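Local coordinates for protein potential RNA-dependent RNA polymerase (Human picobirnavirus, PDB 5I62) that probably catalyses RNA-templated RNA synthesis from ribonucleoside triphosphates, serving both transcription and replication of the viral genome, at residues S116-L124 with P220-L230; A342-N351 with G361-S369. All blocks are in the same frame, centred on the assembly; numbering follows the deposited sequence.

Contact 1: residues S116-L124 with P220-L230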
ATOM      1  N   SER A 116     -12.720 -16.787  14.451  1.00 22.92           N
ATOM      2  CA  SER A 116     -13.771 -16.448  15.401  1.00 23.91           C
ATOM      3  C   SER A 116     -14.175 -14.989  15.298  1.00 23.70           C
ATOM      4  O   SER A 116     -15.317 -14.647  15.613  1.00 25.02           O
ATOM      5  CB  SER A 116     -13.314 -16.767  16.821  1.00 26.92           C
ATOM      6  OG  SER A 116     -13.125 -18.158  16.939  1.00 37.12           O
ATOM      7  N   GLU A 117     -13.262 -14.112  14.866  1.00 25.31           N
ATOM      8  CA  GLU A 117     -13.629 -12.704  14.755  1.00 24.78           C
ATOM      9  C   GLU A 117     -14.714 -12.459  13.716  1.00 23.83           C
ATOM     10  O   GLU A 117     -15.364 -11.420  13.769  1.00 24.19           O
ATOM     11  CB  GLU A 117     -12.418 -11.839  14.435  1.00 26.53           C
ATOM     12  CG  GLU A 117     -11.355 -11.851  15.504  1.00 27.75           C
ATOM     13  CD  GLU A 117     -10.295 -10.793  15.260  1.00 34.38           C
ATOM     14  OE1 GLU A 117      -9.185 -11.154  14.797  1.00 26.44           O
ATOM     15  OE2 GLU A 117     -10.576  -9.595  15.512  1.00 35.17           O
ATOM     16  N   TRP A 118     -14.924 -13.374  12.768  1.00 25.04           N
ATOM     17  CA  TRP A 118     -16.001 -13.208  11.799  1.00 27.81           C
ATOM     18  C   TRP A 118     -17.076 -14.292  11.911  1.00 28.78           C
ATOM     19  O   TRP A 118     -17.762 -14.591  10.930  1.00 33.82           O
ATOM     20  CB  TRP A 118     -15.447 -13.096  10.374  1.00 29.63           C
ATOM     21  CG  TRP A 118     -14.491 -14.155   9.904  1.00 29.85           C
ATOM     22  CD1 TRP A 118     -14.783 -15.461   9.598  1.00 31.65           C
ATOM     23  CD2 TRP A 118     -13.094 -13.983   9.629  1.00 23.60           C
ATOM     24  NE1 TRP A 118     -13.649 -16.113   9.163  1.00 28.00           N
ATOM     25  CE2 TRP A 118     -12.601 -15.231   9.168  1.00 25.87           C
ATOM     26  CE3 TRP A 118     -12.211 -12.906   9.736  1.00 23.84           C
ATOM     27  CZ2 TRP A 118     -11.270 -15.422   8.816  1.00 23.38           C
ATOM     28  CZ3 TRP A 118     -10.892 -13.094   9.378  1.00 21.88           C
ATOM     29  CH2 TRP A 118     -10.430 -14.340   8.928  1.00 23.32           C
ATOM     30  N   LYS A 119     -17.242 -14.871  13.097  1.00 29.90           N
ATOM     31  CA  LYS A 119     -18.391 -15.717  13.383  1.00 33.80           C
ATOM     32  C   LYS A 119     -19.687 -15.007  13.017  1.00 34.10           C
ATOM     33  O   LYS A 119     -19.888 -13.843  13.361  1.00 33.48           O
ATOM     34  CB  LYS A 119     -18.411 -16.068  14.867  1.00 35.76           C
ATOM     35  CG  LYS A 119     -19.375 -17.169  15.223  1.00 42.91           C
ATOM     36  CD  LYS A 119     -18.676 -18.512  15.082  1.00 53.36           C
ATOM     37  CE  LYS A 119     -17.540 -18.623  16.103  1.00 56.28           C
ATOM     38  NZ  LYS A 119     -16.653 -19.813  15.878  1.00 54.33           N
ATOM     39  N   GLY A 120     -20.574 -15.719  12.329  1.00 37.52           N
ATOM     40  CA  GLY A 120     -21.868 -15.176  11.985  1.00 41.04           C
ATOM     41  C   GLY A 120     -21.886 -14.263  10.781  1.00 41.46           C
ATOM     42  O   GLY A 120     -22.979 -13.898  10.322  1.00 41.18           O
ATOM     43  N   VAL A 121     -20.719 -13.871  10.263  1.00 38.47           N
ATOM     44  CA  VAL A 121     -20.663 -13.083   9.038  1.00 38.38           C
ATOM     45  C   VAL A 121     -21.318 -13.838   7.881  1.00 37.53           C
ATOM     46  O   VAL A 121     -21.296 -15.073   7.814  1.00 36.73           O
ATOM     47  CB  VAL A 121     -19.202 -12.724   8.718  1.00 36.45           C
ATOM     48  CG1 VAL A 121     -19.068 -11.992   7.395  1.00 33.23           C
ATOM     49  CG2 VAL A 121     -18.649 -11.862   9.828  1.00 42.44           C
ATOM     50  N   SER A 122     -21.926 -13.079   6.974  1.00 34.10           N
ATOM     51  CA  SER A 122     -22.452 -13.653   5.748  1.00 36.39           C
ATOM     52  C   SER A 122     -21.290 -14.193   4.919  1.00 35.53           C
ATOM     53  O   SER A 122     -20.396 -13.434   4.521  1.00 32.54           O
ATOM     54  CB  SER A 122     -23.238 -12.597   4.974  1.00 33.25           C
ATOM     55  OG  SER A 122     -24.381 -12.184   5.709  1.00 38.42           O
ATOM     56  N   ARG A 123     -21.288 -15.503   4.678  1.00 29.86           N
ATOM     57  CA  ARG A 123     -20.225 -16.112   3.892  1.00 30.02           C
ATOM     58  C   ARG A 123     -20.163 -15.489   2.502  1.00 29.29           C
ATOM     59  O   ARG A 123     -21.176 -15.093   1.924  1.00 28.45           O
ATOM     60  CB  ARG A 123     -20.429 -17.620   3.778  1.00 25.62           C
ATOM     61  CG  ARG A 123     -20.485 -18.337   5.112  1.00 33.57           C
ATOM     62  CD  ARG A 123     -19.116 -18.365   5.772  1.00 32.27           C
ATOM     63  NE  ARG A 123     -19.072 -17.557   6.988  1.00 34.71           N
ATOM     64  CZ  ARG A 123     -18.071 -17.593   7.864  1.00 36.85           C
ATOM     65  NH1 ARG A 123     -17.036 -18.395   7.642  1.00 29.62           N
ATOM     66  NH2 ARG A 123     -18.102 -16.833   8.951  1.00 39.69           N
ATOM     67  N   LEU A 124     -18.951 -15.408   1.966  1.00 25.75           N
ATOM     68  CA  LEU A 124     -18.728 -14.702   0.720  1.00 27.86           C
ATOM     69  C   LEU A 124     -19.076 -15.600  -0.454  1.00 26.32           C
ATOM     70  O   LEU A 124     -18.834 -16.808  -0.431  1.00 27.04           O
ATOM     71  CB  LEU A 124     -17.279 -14.251   0.608  1.00 22.61           C
ATOM     72  CG  LEU A 124     -16.694 -13.496   1.798  1.00 31.05           C
ATOM     73  CD1 LEU A 124     -15.257 -13.129   1.485  1.00 27.76           C
ATOM     74  CD2 LEU A 124     -17.521 -12.249   2.105  1.00 28.53           C
ATOM     75  N   PRO A 220     -15.885  -8.550  -3.010  1.00 18.81           N
ATOM     76  CA  PRO A 220     -16.901  -8.725  -1.958  1.00 20.34           C
ATOM     77  C   PRO A 220     -16.307  -8.904  -0.567  1.00 22.40           C
ATOM     78  O   PRO A 220     -16.924  -8.481   0.414  1.00 20.42           O
ATOM     79  CB  PRO A 220     -17.677  -9.974  -2.414  1.00 23.28           C
ATOM     80  CG  PRO A 220     -16.781 -10.670  -3.342  1.00 24.39           C
ATOM     81  CD  PRO A 220     -15.987  -9.600  -4.034  1.00 18.90           C
ATOM     82  N   LEU A 221     -15.128  -9.522  -0.458  1.00 18.91           N
ATOM     83  CA  LEU A 221     -14.476  -9.680   0.842  1.00 21.13           C
ATOM     84  C   LEU A 221     -14.217  -8.327   1.496  1.00 19.58           C
ATOM     85  O   LEU A 221     -14.571  -8.088   2.660  1.00 17.33           O
ATOM     86  CB  LEU A 221     -13.161 -10.442   0.673  1.00 17.34           C
ATOM     87  CG  LEU A 221     -12.425 -10.815   1.965  1.00 26.87           C
ATOM     88  CD1 LEU A 221     -11.667 -12.102   1.734  1.00 27.43           C
ATOM     89  CD2 LEU A 221     -11.455  -9.743   2.436  1.00 23.83           C
ATOM     90  N   ILE A 222     -13.557  -7.439   0.761  1.00 18.53           N
ATOM     91  CA  ILE A 222     -13.217  -6.133   1.300  1.00 17.53           C
ATOM     92  C   ILE A 222     -14.474  -5.349   1.651  1.00 18.15           C
ATOM     93  O   ILE A 222     -14.546  -4.724   2.719  1.00 15.93           O
ATOM     94  CB  ILE A 222     -12.300  -5.386   0.320  1.00 18.59           C
ATOM     95  CG1 ILE A 222     -10.912  -6.042   0.344  1.00 20.37           C
ATOM     96  CG2 ILE A 222     -12.211  -3.909   0.692  1.00 22.22           C
ATOM     97  CD1 ILE A 222     -10.020  -5.692  -0.837  1.00 28.24           C
ATOM     98  N   LEU A 223     -15.501  -5.413   0.789  1.00 17.34           N
ATOM     99  CA  LEU A 223     -16.753  -4.702   1.051  1.00 19.62           C
ATOM    100  C   LEU A 223     -17.418  -5.183   2.336  1.00 20.46           C
ATOM    101  O   LEU A 223     -17.907  -4.369   3.133  1.00 18.33           O
ATOM    102  CB  LEU A 223     -17.727  -4.864  -0.113  1.00 23.64           C
ATOM    103  CG  LEU A 223     -17.831  -3.706  -1.095  1.00 35.18           C
ATOM    104  CD1 LEU A 223     -18.986  -3.970  -2.064  1.00 34.68           C
ATOM    105  CD2 LEU A 223     -18.026  -2.387  -0.335  1.00 30.82           C
ATOM    106  N   THR A 224     -17.498  -6.506   2.513  1.00 17.77           N
ATOM    107  CA  THR A 224     -18.051  -7.091   3.733  1.00 21.71           C
ATOM    108  C   THR A 224     -17.257  -6.670   4.965  1.00 20.62           C
ATOM    109  O   THR A 224     -17.836  -6.279   5.985  1.00 18.02           O
ATOM    110  CB  THR A 224     -18.069  -8.614   3.609  1.00 23.04           C
ATOM    111  OG1 THR A 224     -19.069  -8.999   2.667  1.00 28.49           O
ATOM    112  CG2 THR A 224     -18.358  -9.279   4.968  1.00 21.05           C
ATOM    113  N   PHE A 225     -15.927  -6.761   4.892  1.00 18.20           N
ATOM    114  CA  PHE A 225     -15.093  -6.360   6.019  1.00 20.44           C
ATOM    115  C   PHE A 225     -15.243  -4.875   6.314  1.00 22.39           C
ATOM    116  O   PHE A 225     -15.258  -4.468   7.483  1.00 21.72           O
ATOM    117  CB  PHE A 225     -13.630  -6.714   5.753  1.00 17.43           C
ATOM    118  CG  PHE A 225     -13.275  -8.128   6.122  1.00 21.04           C
ATOM    119  CD1 PHE A 225     -14.069  -9.185   5.720  1.00 21.02           C
ATOM    120  CD2 PHE A 225     -12.154  -8.398   6.892  1.00 25.04           C
ATOM    121  CE1 PHE A 225     -13.757 -10.486   6.076  1.00 25.30           C
ATOM    122  CE2 PHE A 225     -11.829  -9.705   7.245  1.00 22.79           C
ATOM    123  CZ  PHE A 225     -12.632 -10.742   6.837  1.00 23.44           C
ATOM    124  N   GLN A 226     -15.369  -4.054   5.268  1.00 17.84           N
ATOM    125  CA  GLN A 226     -15.572  -2.617   5.449  1.00 19.87           C
ATOM    126  C   GLN A 226     -16.861  -2.329   6.204  1.00 21.84           C
ATOM    127  O   GLN A 226     -16.883  -1.513   7.135  1.00 22.07           O
ATOM    128  CB  GLN A 226     -15.588  -1.904   4.092  1.00 18.46           C
ATOM    129  CG  GLN A 226     -14.224  -1.762   3.472  1.00 19.17           C
ATOM    130  CD  GLN A 226     -14.278  -1.237   2.047  1.00 20.06           C
ATOM    131  OE1 GLN A 226     -15.212  -1.530   1.291  1.00 21.61           O
ATOM    132  NE2 GLN A 226     -13.267  -0.461   1.676  1.00 19.96           N
ATOM    133  N   ARG A 227     -17.950  -2.992   5.817  1.00 21.00           N
ATOM    134  CA  ARG A 227     -19.231  -2.715   6.457  1.00 23.17           C
ATOM    135  C   ARG A 227     -19.281  -3.236   7.891  1.00 24.47           C
ATOM    136  O   ARG A 227     -19.978  -2.661   8.731  1.00 24.44           O
ATOM    137  CB  ARG A 227     -20.351  -3.295   5.613  1.00 21.10           C
ATOM    138  CG  ARG A 227     -20.476  -2.537   4.293  1.00 20.83           C
ATOM    139  CD  ARG A 227     -21.803  -2.790   3.639  1.00 28.58           C
ATOM    140  NE  ARG A 227     -21.869  -4.143   3.120  1.00 29.77           N
ATOM    141  CZ  ARG A 227     -21.884  -4.435   1.824  1.00 33.12           C
ATOM    142  NH1 ARG A 227     -21.857  -3.462   0.927  1.00 32.13           N
ATOM    143  NH2 ARG A 227     -21.938  -5.701   1.438  1.00 38.51           N
ATOM    144  N   LEU A 228     -18.560  -4.307   8.190  1.00 21.66           N
ATOM    145  CA  LEU A 228     -18.468  -4.794   9.564  1.00 22.34           C
ATOM    146  C   LEU A 228     -17.430  -4.049  10.397  1.00 24.73           C
ATOM    147  O   LEU A 228     -17.406  -4.220  11.623  1.00 24.68           O
ATOM    148  CB  LEU A 228     -18.132  -6.277   9.572  1.00 21.39           C
ATOM    149  CG  LEU A 228     -19.309  -7.083   9.024  1.00 29.42           C
ATOM    150  CD1 LEU A 228     -18.907  -8.521   8.853  1.00 26.12           C
ATOM    151  CD2 LEU A 228     -20.501  -6.958   9.960  1.00 28.87           C
ATOM    152  N   GLY A 229     -16.564  -3.265   9.764  1.00 20.98           N
ATOM    153  CA  GLY A 229     -15.512  -2.558  10.465  1.00 24.98           C
ATOM    154  C   GLY A 229     -14.383  -3.430  10.972  1.00 25.61           C
ATOM    155  O   GLY A 229     -13.674  -3.021  11.891  1.00 23.23           O
ATOM    156  N   LEU A 230     -14.176  -4.610  10.372  1.00 21.59           N
ATOM    157  CA  LEU A 230     -13.182  -5.551  10.895  1.00 25.86           C
ATOM    158  C   LEU A 230     -11.748  -5.062  10.684  1.00 26.31           C
ATOM    159  O   LEU A 230     -10.870  -5.329  11.512  1.00 26.10           O
ATOM    160  CB  LEU A 230     -13.366  -6.924  10.256  1.00 23.16           C
ATOM    161  CG  LEU A 230     -14.647  -7.647  10.663  1.00 29.20           C
ATOM    162  CD1 LEU A 230     -14.911  -8.839   9.755  1.00 29.20           C
ATOM    163  CD2 LEU A 230     -14.518  -8.083  12.105  1.00 29.13           C
TER
HETATM  164  O   HOH W   1     -10.543  -7.910  12.874  1.00 35.91           O
HETATM  165  O   HOH W   2     -20.438 -11.192   2.613  1.00 37.50           O

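Contact 2: residues A342-N351 with G361-S369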
ATOM      1  N   ALA A 342       1.032 -14.593  18.618  1.00 14.39           N
ATOM      2  CA  ALA A 342       1.949 -14.030  19.607  1.00 17.82           C
ATOM      3  C   ALA A 342       1.325 -14.045  21.007  1.00 19.52           C
ATOM      4  O   ALA A 342       1.971 -14.436  21.987  1.00 19.33           O
ATOM      5  CB  ALA A 342       2.349 -12.614  19.204  1.00 16.81           C
ATOM      6  N   ALA A 343       0.069 -13.613  21.118  1.00 17.13           N
ATOM      7  CA  ALA A 343      -0.600 -13.591  22.417  1.00 18.45           C
ATOM      8  C   ALA A 343      -0.781 -15.003  22.955  1.00 21.51           C
ATOM      9  O   ALA A 343      -0.456 -15.296  24.115  1.00 22.30           O
ATOM     10  CB  ALA A 343      -1.953 -12.883  22.305  1.00 17.02           C
ATOM     11  N   ILE A 344      -1.293 -15.893  22.110  1.00 19.13           N
ATOM     12  CA  ILE A 344      -1.573 -17.269  22.498  1.00 20.37           C
ATOM     13  C   ILE A 344      -0.290 -17.989  22.889  1.00 22.37           C
ATOM     14  O   ILE A 344      -0.266 -18.765  23.852  1.00 22.69           O
ATOM     15  CB  ILE A 344      -2.308 -17.989  21.350  1.00 22.78           C
ATOM     16  CG1 ILE A 344      -3.718 -17.416  21.173  1.00 20.47           C
ATOM     17  CG2 ILE A 344      -2.336 -19.501  21.583  1.00 26.03           C
ATOM     18  CD1 ILE A 344      -4.379 -17.813  19.845  1.00 16.55           C
ATOM     19  N   SER A 345       0.800 -17.737  22.161  1.00 21.41           N
ATOM     20  CA  SER A 345       2.084 -18.321  22.525  1.00 24.54           C
ATOM     21  C   SER A 345       2.555 -17.869  23.903  1.00 27.52           C
ATOM     22  O   SER A 345       3.363 -18.565  24.524  1.00 26.85           O
ATOM     23  CB  SER A 345       3.146 -17.987  21.477  1.00 26.67           C
ATOM     24  OG  SER A 345       2.868 -18.631  20.244  1.00 26.86           O
ATOM     25  N   HIS A 346       2.065 -16.735  24.404  1.00 23.82           N
ATOM     26  CA  HIS A 346       2.418 -16.278  25.741  1.00 27.62           C
ATOM     27  C   HIS A 346       1.251 -16.409  26.713  1.00 23.89           C
ATOM     28  O   HIS A 346       1.154 -15.664  27.691  1.00 27.09           O
ATOM     29  CB  HIS A 346       2.975 -14.860  25.687  1.00 27.01           C
ATOM     30  CG  HIS A 346       4.306 -14.788  25.000  1.00 30.53           C
ATOM     31  ND1 HIS A 346       5.496 -15.012  25.658  1.00 34.24           N
ATOM     32  CD2 HIS A 346       4.631 -14.590  23.700  1.00 33.68           C
ATOM     33  CE1 HIS A 346       6.497 -14.928  24.801  1.00 34.94           C
ATOM     34  NE2 HIS A 346       6.000 -14.668  23.605  1.00 33.32           N
ATOM     35  N   HIS A 347       0.369 -17.372  26.440  1.00 23.23           N
ATOM     36  CA  HIS A 347      -0.675 -17.823  27.361  1.00 25.06           C
ATOM     37  C   HIS A 347      -1.682 -16.733  27.686  1.00 29.83           C
ATOM     38  O   HIS A 347      -2.215 -16.682  28.787  1.00 22.82           O
ATOM     39  CB  HIS A 347      -0.060 -18.410  28.642  1.00 32.75           C
ATOM     40  CG  HIS A 347       0.966 -19.458  28.358  1.00 31.35           C
ATOM     41  ND1 HIS A 347       2.314 -19.183  28.298  1.00 35.62           N
ATOM     42  CD2 HIS A 347       0.831 -20.762  28.019  1.00 37.50           C
ATOM     43  CE1 HIS A 347       2.971 -20.284  27.975  1.00 38.30           C
ATOM     44  NE2 HIS A 347       2.093 -21.255  27.795  1.00 41.96           N
ATOM     45  N   THR A 348      -1.986 -15.872  26.722  1.00 20.61           N
ATOM     46  CA  THR A 348      -2.982 -14.837  26.940  1.00 20.83           C
ATOM     47  C   THR A 348      -3.738 -14.618  25.631  1.00 21.78           C
ATOM     48  O   THR A 348      -3.695 -15.448  24.714  1.00 21.43           O
ATOM     49  CB  THR A 348      -2.326 -13.565  27.517  1.00 22.11           C
ATOM     50  OG1 THR A 348      -3.346 -12.627  27.871  1.00 23.94           O
ATOM     51  CG2 THR A 348      -1.378 -12.913  26.494  1.00 22.40           C
ATOM     52  N   THR A 349      -4.445 -13.495  25.547  1.00 19.76           N
ATOM     53  CA  THR A 349      -5.382 -13.198  24.473  1.00 23.53           C
ATOM     54  C   THR A 349      -5.026 -11.857  23.846  1.00 19.39           C
ATOM     55  O   THR A 349      -4.704 -10.901  24.551  1.00 17.20           O
ATOM     56  CB  THR A 349      -6.824 -13.174  25.008  1.00 24.64           C
ATOM     57  OG1 THR A 349      -7.156 -14.466  25.526  1.00 32.84           O
ATOM     58  CG2 THR A 349      -7.816 -12.813  23.924  1.00 27.00           C
ATOM     59  N   LEU A 350      -5.073 -11.798  22.513  1.00 17.93           N
ATOM     60  CA  LEU A 350      -4.816 -10.551  21.809  1.00 13.58           C
ATOM     61  C   LEU A 350      -5.877  -9.527  22.188  1.00 14.67           C
ATOM     62  O   LEU A 350      -7.070  -9.829  22.190  1.00 16.84           O
ATOM     63  CB  LEU A 350      -4.831 -10.784  20.286  1.00 14.33           C
ATOM     64  CG  LEU A 350      -4.553  -9.534  19.444  1.00 12.80           C
ATOM     65  CD1 LEU A 350      -3.089  -9.075  19.690  1.00 12.68           C
ATOM     66  CD2 LEU A 350      -4.838  -9.795  17.944  1.00 12.15           C
ATOM     67  N   ASN A 351      -5.455  -8.314  22.521  1.00 16.62           N
ATOM     68  CA  ASN A 351      -6.425  -7.234  22.658  1.00 14.56           C
ATOM     69  C   ASN A 351      -7.033  -7.000  21.281  1.00 17.28           C
ATOM     70  O   ASN A 351      -6.302  -6.659  20.348  1.00 16.03           O
ATOM     71  CB  ASN A 351      -5.746  -5.979  23.177  1.00 16.09           C
ATOM     72  CG  ASN A 351      -6.723  -4.846  23.461  1.00 19.37           C
ATOM     73  OD1 ASN A 351      -7.619  -4.550  22.656  1.00 17.46           O
ATOM     74  ND2 ASN A 351      -6.554  -4.208  24.618  1.00 14.76           N
ATOM     75  N   GLY A 361       1.473  -2.988  11.584  1.00 18.09           N
ATOM     76  CA  GLY A 361       0.710  -3.488  12.718  1.00 16.59           C
ATOM     77  C   GLY A 361       0.937  -2.686  13.980  1.00 16.93           C
ATOM     78  O   GLY A 361       1.995  -2.074  14.176  1.00 17.50           O
ATOM     79  N   VAL A 362      -0.063  -2.712  14.856  1.00 14.62           N
ATOM     80  CA  VAL A 362       0.060  -2.136  16.184  1.00 13.13           C
ATOM     81  C   VAL A 362      -0.778  -3.003  17.111  1.00 15.40           C
ATOM     82  O   VAL A 362      -1.909  -3.361  16.772  1.00 15.31           O
ATOM     83  CB  VAL A 362      -0.359  -0.648  16.202  1.00 18.40           C
ATOM     84  CG1 VAL A 362      -1.806  -0.459  15.744  1.00 18.04           C
ATOM     85  CG2 VAL A 362      -0.165  -0.053  17.564  1.00 22.35           C
ATOM     86  N   LEU A 363      -0.203  -3.420  18.236  1.00 14.47           N
ATOM     87  CA  LEU A 363      -0.883  -4.439  19.028  1.00 13.43           C
ATOM     88  C   LEU A 363      -0.479  -4.365  20.493  1.00 14.13           C
ATOM     89  O   LEU A 363       0.557  -3.809  20.854  1.00 16.75           O
ATOM     90  CB  LEU A 363      -0.612  -5.852  18.478  1.00 14.28           C
ATOM     91  CG  LEU A 363       0.742  -6.501  18.806  1.00 14.95           C
ATOM     92  CD1 LEU A 363       0.666  -8.015  18.619  1.00 13.97           C
ATOM     93  CD2 LEU A 363       1.846  -5.938  17.908  1.00 15.78           C
ATOM     94  N   THR A 364      -1.309  -4.976  21.330  1.00 16.66           N
ATOM     95  CA  THR A 364      -0.952  -5.141  22.730  1.00 15.77           C
ATOM     96  C   THR A 364      -1.624  -6.399  23.261  1.00 16.62           C
ATOM     97  O   THR A 364      -2.652  -6.839  22.742  1.00 15.41           O
ATOM     98  CB  THR A 364      -1.333  -3.898  23.562  1.00 18.81           C
ATOM     99  OG1 THR A 364      -0.753  -3.984  24.873  1.00 19.34           O
ATOM    100  CG2 THR A 364      -2.843  -3.777  23.685  1.00 18.98           C
ATOM    101  N   TYR A 365      -0.987  -7.007  24.258  1.00 16.82           N
ATOM    102  CA  TYR A 365      -1.570  -8.080  25.048  1.00 16.63           C
ATOM    103  C   TYR A 365      -0.790  -8.170  26.353  1.00 17.25           C
ATOM    104  O   TYR A 365       0.299  -7.606  26.460  1.00 17.34           O
ATOM    105  CB  TYR A 365      -1.561  -9.420  24.284  1.00 15.14           C
ATOM    106  CG  TYR A 365      -0.186  -9.926  23.885  1.00 16.68           C
ATOM    107  CD1 TYR A 365       0.652 -10.568  24.804  1.00 18.83           C
ATOM    108  CD2 TYR A 365       0.261  -9.802  22.571  1.00 15.85           C
ATOM    109  CE1 TYR A 365       1.903 -11.039  24.424  1.00 17.76           C
ATOM    110  CE2 TYR A 365       1.503 -10.271  22.179  1.00 15.83           C
ATOM    111  CZ  TYR A 365       2.323 -10.885  23.109  1.00 23.24           C
ATOM    112  OH  TYR A 365       3.561 -11.347  22.718  1.00 22.93           O
ATOM    113  N   PRO A 366      -1.330  -8.836  27.365  1.00 18.22           N
ATOM    114  CA  PRO A 366      -0.642  -8.878  28.674  1.00 22.48           C
ATOM    115  C   PRO A 366       0.784  -9.402  28.597  1.00 18.93           C
ATOM    116  O   PRO A 366       1.009 -10.523  28.137  1.00 19.34           O
ATOM    117  CB  PRO A 366      -1.534  -9.810  29.503  1.00 22.88           C
ATOM    118  CG  PRO A 366      -2.911  -9.508  28.968  1.00 24.89           C
ATOM    119  CD  PRO A 366      -2.711  -9.351  27.464  1.00 18.05           C
ATOM    120  N   GLY A 367       1.753  -8.592  29.032  1.00 18.62           N
ATOM    121  CA  GLY A 367       3.145  -9.004  29.026  1.00 21.95           C
ATOM    122  C   GLY A 367       3.846  -8.927  27.683  1.00 22.98           C
ATOM    123  O   GLY A 367       4.959  -9.443  27.557  1.00 22.52           O
ATOM    124  N   ILE A 368       3.233  -8.292  26.678  1.00 18.54           N
ATOM    125  CA  ILE A 368       3.854  -8.212  25.356  1.00 21.26           C
ATOM    126  C   ILE A 368       5.189  -7.478  25.418  1.00 21.17           C
ATOM    127  O   ILE A 368       5.354  -6.508  26.165  1.00 18.74           O
ATOM    128  CB  ILE A 368       2.903  -7.522  24.360  1.00 17.91           C
ATOM    129  CG1 ILE A 368       3.495  -7.505  22.951  1.00 15.74           C
ATOM    130  CG2 ILE A 368       2.601  -6.077  24.786  1.00 15.30           C
ATOM    131  CD1 ILE A 368       2.491  -6.951  21.946  1.00 14.95           C
ATOM    132  N   SER A 369       6.149  -7.946  24.623  1.00 17.82           N
ATOM    133  CA  SER A 369       7.378  -7.215  24.362  1.00 23.14           C
ATOM    134  C   SER A 369       7.678  -7.267  22.864  1.00 21.31           C
ATOM    135  O   SER A 369       7.187  -8.135  22.149  1.00 19.85           O
ATOM    136  CB  SER A 369       8.554  -7.771  25.180  1.00 24.39           C
ATOM    137  OG  SER A 369       8.989  -9.027  24.692  1.00 23.94           O
TER

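Contact 1: residues S116-L124 with P220-L230
Trp118, Val121 and Leu124 make this a mainly apolar loop-on-helix contact: the turns that follow helix 108-116 lie against the C-terminal part of helix 208-228. At one end Leu124 CD1 lies 3.5 Å from Leu221 CB, close to Leu221 CA, while CD2 rests beside OG1 of Thr224. Val121 spreads its two methyls: CG1, trans to the backbone N (chi1 176°), meets Thr224 CG2, and CG2 presses on Leu228 CD1 at a tight 3.5 Å. The type II turn from Trp118 to Val121, with Gly120 at positive phi, places indole and valine on the same helix. Trp118 CE3 comes 3.6 Å from Phe225 CZ, the ring planes inclined by 50°. Leu230 CD1 lies over the centre of one Phe225 face, 3.9 Å above the plane, and Leu221 CD2 near the rim of the opposite face. A Schellman motif with Gly229 as C-prime residue ends the helix just before Leu230, through Leu230 N to Phe225 O and the weak Gly229 N to Gln226 O. Helices 271-284 and 327-345, probably of the palm, pack on both rings through Leu284 and Leu333, and Asp283 accepts from Trp118 NE1 and pairs with Arg123. Two waters bridge the margins: one donates to Leu230 O and to Glu117 OE2, whose partner OE1 binds Arg336 (salt bridge) and His340 (hydrogen bond); the other joins Ser122 O to Thr224 OG1.

Contact 2: residues A342-N351 with G361-S369
Tyr365 fills the angle between the end of helix 327-345 and the chain leaving strand 360-363. Its ring is clamped on both faces: Ala343 CA sits 3.8 Å from the ring centroid, 4° off the normal, in a CH-pi contact, and Ile368 CB covers the opposite face, brought back by the type II turn from Tyr365 to Ile368. Chi1 of 60° sets the ring between backbone N and carbonyl carbon, which turns it in towards the helix. Ala342 CB lies 3.9 Å from Tyr365 CE2, Thr348 CG2 3.5 Å from Tyr365 CD1, and Leu350 CD1 approaches the ring edge. Beyond Leu350 one backbone bond closes this side, Asn351 N to Thr364 O at 3.2 Å and in the carbonyl plane. The rim is looser: Pro366, against Thr348 OG1, is exposed, and partly exposed His346 brings CD2 obliquely to 3.6 Å from Tyr365 OH. A Schellman motif with His347 (positive phi) as C-prime residue ends helix 327-345, Thr348 N and His346 N gripping Ala343 O from opposite faces of its plane. The arrangement belongs to the palm of viral RNA polymerases, where the motif B helix packs against the chain following the Gly-Asp-Asp hairpin of motif C.

How the contacts relate
The centres of contacts 1 and 2 lie about 23 Å apart and their nearest atoms about 6 Å, so they do not touch; helix 327-345 connects them. Its Leu333 packs on the aromatic pair of contact 1, Arg336 and His340 hold Glu117, and the same two residues touch Leu350 of contact 2. In sequence the two are in series, contact 1 closing before contact 2 opens. Contact 2 lies nearer in sequence to the Gly-Asp-Asp signature, which in related polymerases carries metal-binding aspartates; its segment 361-369 starts immediately after it, with touching residues beginning at Leu363. Contact 1 joins the 116-124 loop to helix 208-228.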